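Long-range contact in NAD_Gly3P_dh, NAD-dependent glycerol-3-phosphate dehydrogenase (Streptosporangium roseum, PDB 5OCM), which binds NADP(+) and, as an imine reductase, probably uses the reduced cofactor to turn imines into amines: residues L89-S94 with Y114-I119. Sequence-based numbering, arbitrary orientation.
With NAP (NADP nicotinamide-adenine-dinucleotide phosphate), chain G.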
loop_
_atom_site.group_PDB
_atom_site.type_symbol
_atom_site.label_atom_id
_atom_site.label_comp_id
_atom_site.label_asym_id
_atom_site.label_seq_id
_atom_site.Cartn_x
_atom_site.Cartn_y
_atom_site.Cartn_z
ATOM N N LEU A 89 1.714 -14.879 30.287
ATOM C CA LEU A 89 0.970 -15.396 29.172
ATOM C C LEU A 89 1.008 -14.336 28.070
ATOM O O LEU A 89 0.693 -13.161 28.331
ATOM C CB LEU A 89 -0.466 -15.649 29.583
ATOM C CG LEU A 89 -1.465 -16.024 28.521
ATOM C CD1 LEU A 89 -1.087 -17.329 27.869
ATOM C CD2 LEU A 89 -2.889 -16.069 29.094
ATOM N N VAL A 90 1.364 -14.759 26.856
ATOM C CA VAL A 90 1.481 -13.872 25.707
ATOM C C VAL A 90 0.560 -14.418 24.622
ATOM O O VAL A 90 0.724 -15.569 24.185
ATOM C CB VAL A 90 2.919 -13.837 25.161
ATOM C CG1 VAL A 90 3.017 -12.990 23.874
ATOM C CG2 VAL A 90 3.908 -13.358 26.246
ATOM N N ASN A 91 -0.445 -13.639 24.220
ATOM C CA ASN A 91 -1.424 -14.096 23.244
ATOM C C ASN A 91 -1.205 -13.384 21.934
ATOM O O ASN A 91 -1.321 -12.165 21.869
ATOM C CB ASN A 91 -2.820 -13.825 23.779
ATOM C CG ASN A 91 -3.926 -14.327 22.850
ATOM O OD1 ASN A 91 -3.681 -15.070 21.884
ATOM N ND2 ASN A 91 -5.179 -14.001 23.240
ATOM N N LEU A 92 -0.816 -14.145 20.927
ATOM C CA LEU A 92 -0.525 -13.639 19.576
ATOM C C LEU A 92 -1.602 -14.058 18.572
ATOM O O LEU A 92 -1.435 -13.954 17.330
ATOM C CB LEU A 92 0.867 -14.099 19.121
ATOM C CG LEU A 92 2.050 -13.613 19.979
ATOM C CD1 LEU A 92 3.383 -14.105 19.434
ATOM C CD2 LEU A 92 2.012 -12.108 20.142
ATOM N N THR A 93 -2.736 -14.553 19.085
ATOM C CA THR A 93 -3.866 -14.916 18.226
ATOM C C THR A 93 -4.571 -13.649 17.702
ATOM O O THR A 93 -4.766 -12.727 18.455
ATOM C CB THR A 93 -4.859 -15.770 19.053
ATOM O OG1 THR A 93 -4.130 -16.910 19.568
ATOM C CG2 THR A 93 -6.018 -16.221 18.243
ATOM N N SER A 94 -4.985 -13.632 16.441
ATOM C CA SER A 94 -5.771 -12.518 15.893
ATOM C C SER A 94 -7.117 -12.354 16.602
ATOM O O SER A 94 -7.712 -13.310 17.070
ATOM C CB SER A 94 -5.988 -12.673 14.396
ATOM O OG SER A 94 -4.786 -12.886 13.741
ATOM N N TYR A 114 -0.278 -10.743 31.742
ATOM C CA TYR A 114 -0.806 -10.973 30.397
ATOM C C TYR A 114 -0.341 -9.887 29.432
ATOM O O TYR A 114 -0.511 -8.694 29.712
ATOM C CB TYR A 114 -2.322 -10.960 30.444
ATOM C CG TYR A 114 -2.979 -11.200 29.135
ATOM C CD1 TYR A 114 -2.791 -12.375 28.449
ATOM C CD2 TYR A 114 -3.842 -10.264 28.583
ATOM C CE1 TYR A 114 -3.408 -12.606 27.235
ATOM C CE2 TYR A 114 -4.483 -10.486 27.340
ATOM C CZ TYR A 114 -4.249 -11.626 26.658
ATOM O OH TYR A 114 -4.873 -11.885 25.472
ATOM N N LEU A 115 0.238 -10.304 28.302
ATOM C CA LEU A 115 0.574 -9.414 27.207
ATOM C C LEU A 115 -0.213 -9.862 26.002
ATOM O O LEU A 115 -0.294 -11.062 25.705
ATOM C CB LEU A 115 2.055 -9.493 26.891
ATOM C CG LEU A 115 2.993 -8.875 27.954
ATOM C CD1 LEU A 115 4.433 -9.186 27.630
ATOM C CD2 LEU A 115 2.775 -7.347 28.076
ATOM N N ASP A 116 -0.821 -8.904 25.306
ATOM C CA ASP A 116 -1.594 -9.202 24.128
ATOM C C ASP A 116 -0.846 -8.623 22.962
ATOM O O ASP A 116 -0.584 -7.394 22.956
ATOM C CB ASP A 116 -3.014 -8.613 24.249
ATOM C CG ASP A 116 -3.957 -9.217 23.235
ATOM O OD1 ASP A 116 -3.842 -8.898 22.013
ATOM O OD2 ASP A 116 -4.839 -10.045 23.616
ATOM N N GLY A 117 -0.506 -9.421 21.969
ATOM C CA GLY A 117 0.319 -8.985 20.847
ATOM C C GLY A 117 -0.235 -9.298 19.476
ATOM O O GLY A 117 -1.171 -10.063 19.334
ATOM N N ALA A 118 0.339 -8.654 18.477
ATOM C CA ALA A 118 -0.045 -8.823 17.096
ATOM C C ALA A 118 1.183 -9.055 16.262
ATOM O O ALA A 118 2.187 -8.335 16.410
ATOM C CB ALA A 118 -0.789 -7.648 16.596
ATOM N N ILE A 119 1.161 -10.114 15.447
ATOM C CA ILE A 119 2.291 -10.486 14.615
ATOM C C ILE A 119 2.135 -9.817 13.272
ATOM O O ILE A 119 1.270 -10.247 12.477
ATOM C CB ILE A 119 2.421 -11.991 14.407
ATOM C CG1 ILE A 119 2.477 -12.727 15.761
ATOM C CG2 ILE A 119 3.727 -12.315 13.642
ATOM C CD1 ILE A 119 2.100 -14.217 15.606
HETATM P PA NAP G . -3.479 -22.190 11.125
HETATM O O1A NAP G . -2.371 -22.787 10.260
HETATM O O2A NAP G . -4.786 -22.406 10.510
HETATM O O5B NAP G . -3.450 -22.764 12.655
HETATM C C5B NAP G . -4.612 -22.664 13.471
HETATM C C4B NAP G . -4.143 -23.204 14.800
HETATM O O4B NAP G . -5.122 -23.036 15.809
HETATM C C3B NAP G . -3.759 -24.718 14.788
HETATM O O3B NAP G . -2.612 -24.979 15.630
HETATM C C2B NAP G . -5.037 -25.346 15.383
HETATM O O2B NAP G . -4.867 -26.678 15.903
HETATM C C1B NAP G . -5.381 -24.322 16.430
HETATM N N9A NAP G . -6.753 -24.394 16.893
HETATM C C8A NAP G . -7.878 -24.070 16.248
HETATM N N7A NAP G . -8.946 -24.261 17.008
HETATM C C5A NAP G . -8.485 -24.735 18.182
HETATM C C6A NAP G . -9.083 -25.144 19.441
HETATM N N6A NAP G . -10.463 -25.086 19.598
HETATM N N1A NAP G . -8.283 -25.664 20.396
HETATM C C2A NAP G . -6.941 -25.733 20.255
HETATM N N3A NAP G . -6.299 -25.348 19.134
HETATM C C4A NAP G . -7.044 -24.849 18.116
HETATM O O3 NAP G . -3.380 -20.628 11.341
HETATM P PN NAP G . -1.964 -19.795 11.407
HETATM O O1N NAP G . -1.678 -19.232 10.075
HETATM O O2N NAP G . -0.951 -20.521 12.308
HETATM O O5D NAP G . -2.622 -18.567 12.226
HETATM C C5D NAP G . -2.676 -18.650 13.653
HETATM C C4D NAP G . -2.983 -17.257 14.161
HETATM O O4D NAP G . -1.866 -16.357 13.757
HETATM C C3D NAP G . -4.324 -16.738 13.603
HETATM O O3D NAP G . -5.022 -15.962 14.594
HETATM C C2D NAP G . -3.818 -15.847 12.457
HETATM O O2D NAP G . -4.708 -14.805 12.026
HETATM C C1D NAP G . -2.497 -15.310 13.070
HETATM N N1N NAP G . -1.550 -14.838 12.080
HETATM C C2N NAP G . -1.124 -15.628 11.115
HETATM C C3N NAP G . -0.227 -15.154 10.138
HETATM C C7N NAP G . 0.234 -15.965 8.987
HETATM O O7N NAP G . 0.907 -15.344 8.136
HETATM N N7N NAP G . -0.077 -17.228 8.893
HETATM C C4N NAP G . 0.265 -13.842 10.237
HETATM C C5N NAP G . -0.131 -13.084 11.335
HETATM C C6N NAP G . -1.038 -13.623 12.231
HETATM P P2B NAP G . -4.999 -27.934 14.912
HETATM O O1X NAP G . -3.673 -28.048 14.234
HETATM O O2X NAP G . -5.378 -28.986 15.897
HETATM O O3X NAP G . -6.238 -27.636 14.064
HETATM O O HOH W 1 -1.066 -11.951 15.446
HETATM O O HOH W 2 -3.670 -10.990 20.427
#
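Asn91 and Tyr114 meet on one face of two parallel strands. ND2 of Asn91 donates to OH of Tyr114 at 3.1 Å, and the hydroxyl lies close to the amide plane. Asn91 CB also touches the ring at CE1. CG of Asn91 stands anti to its backbone N (chi1 -177°), which carries the amide along this face. Its OD1 faces the loop that follows. There it accepts from Thr93 N, closing an Asx turn, and from Thr93 OG1. An alanine here would remove the amide and is likely to leave the tyrosine hydroxyl without this donor and the turn at Thr93 less firmly set.

The packing is tight along 89-92 and 114-117. Leu115 N bonds to Leu89 O, Asn91 N to Leu115 O, and Gly117 N to Asn91 O, the last at 2.9 Å. Leu89 CG lies in plane at the edge of the Tyr114 ring, and helix 97-109 also packs against this tyrosine. CD2 of Leu92 rests on Gly117 CA at 3.6 Å, where a CB would clash.

After Asn91 the first chain segment leaves the sheet as a loop, while strand 113-120 runs on, and the contact is looser and wetter. One water accepts from Ile119 N and donates to Leu92 O at 2.8 Å, so it bridges the two backbones. A second water lies 2.6 Å from Asp116 OD1 and also close to Thr93 O. Beside the first water, Ile119 CD1 reaches Leu92 CB at 3.7 Å.

The two strands and helix 97-109 form a beta-alpha-beta unit of the Rossmann-type domain. The loop after strand 88-91 reaches NADP. Ser94 N donates to ribose O3D at 3.0 Å, and Ser94 OG pairs with O2D. The chemistry thus changes from a directly bonded sheet to a water-bridged end whose loop holds the nicotinamide ribose.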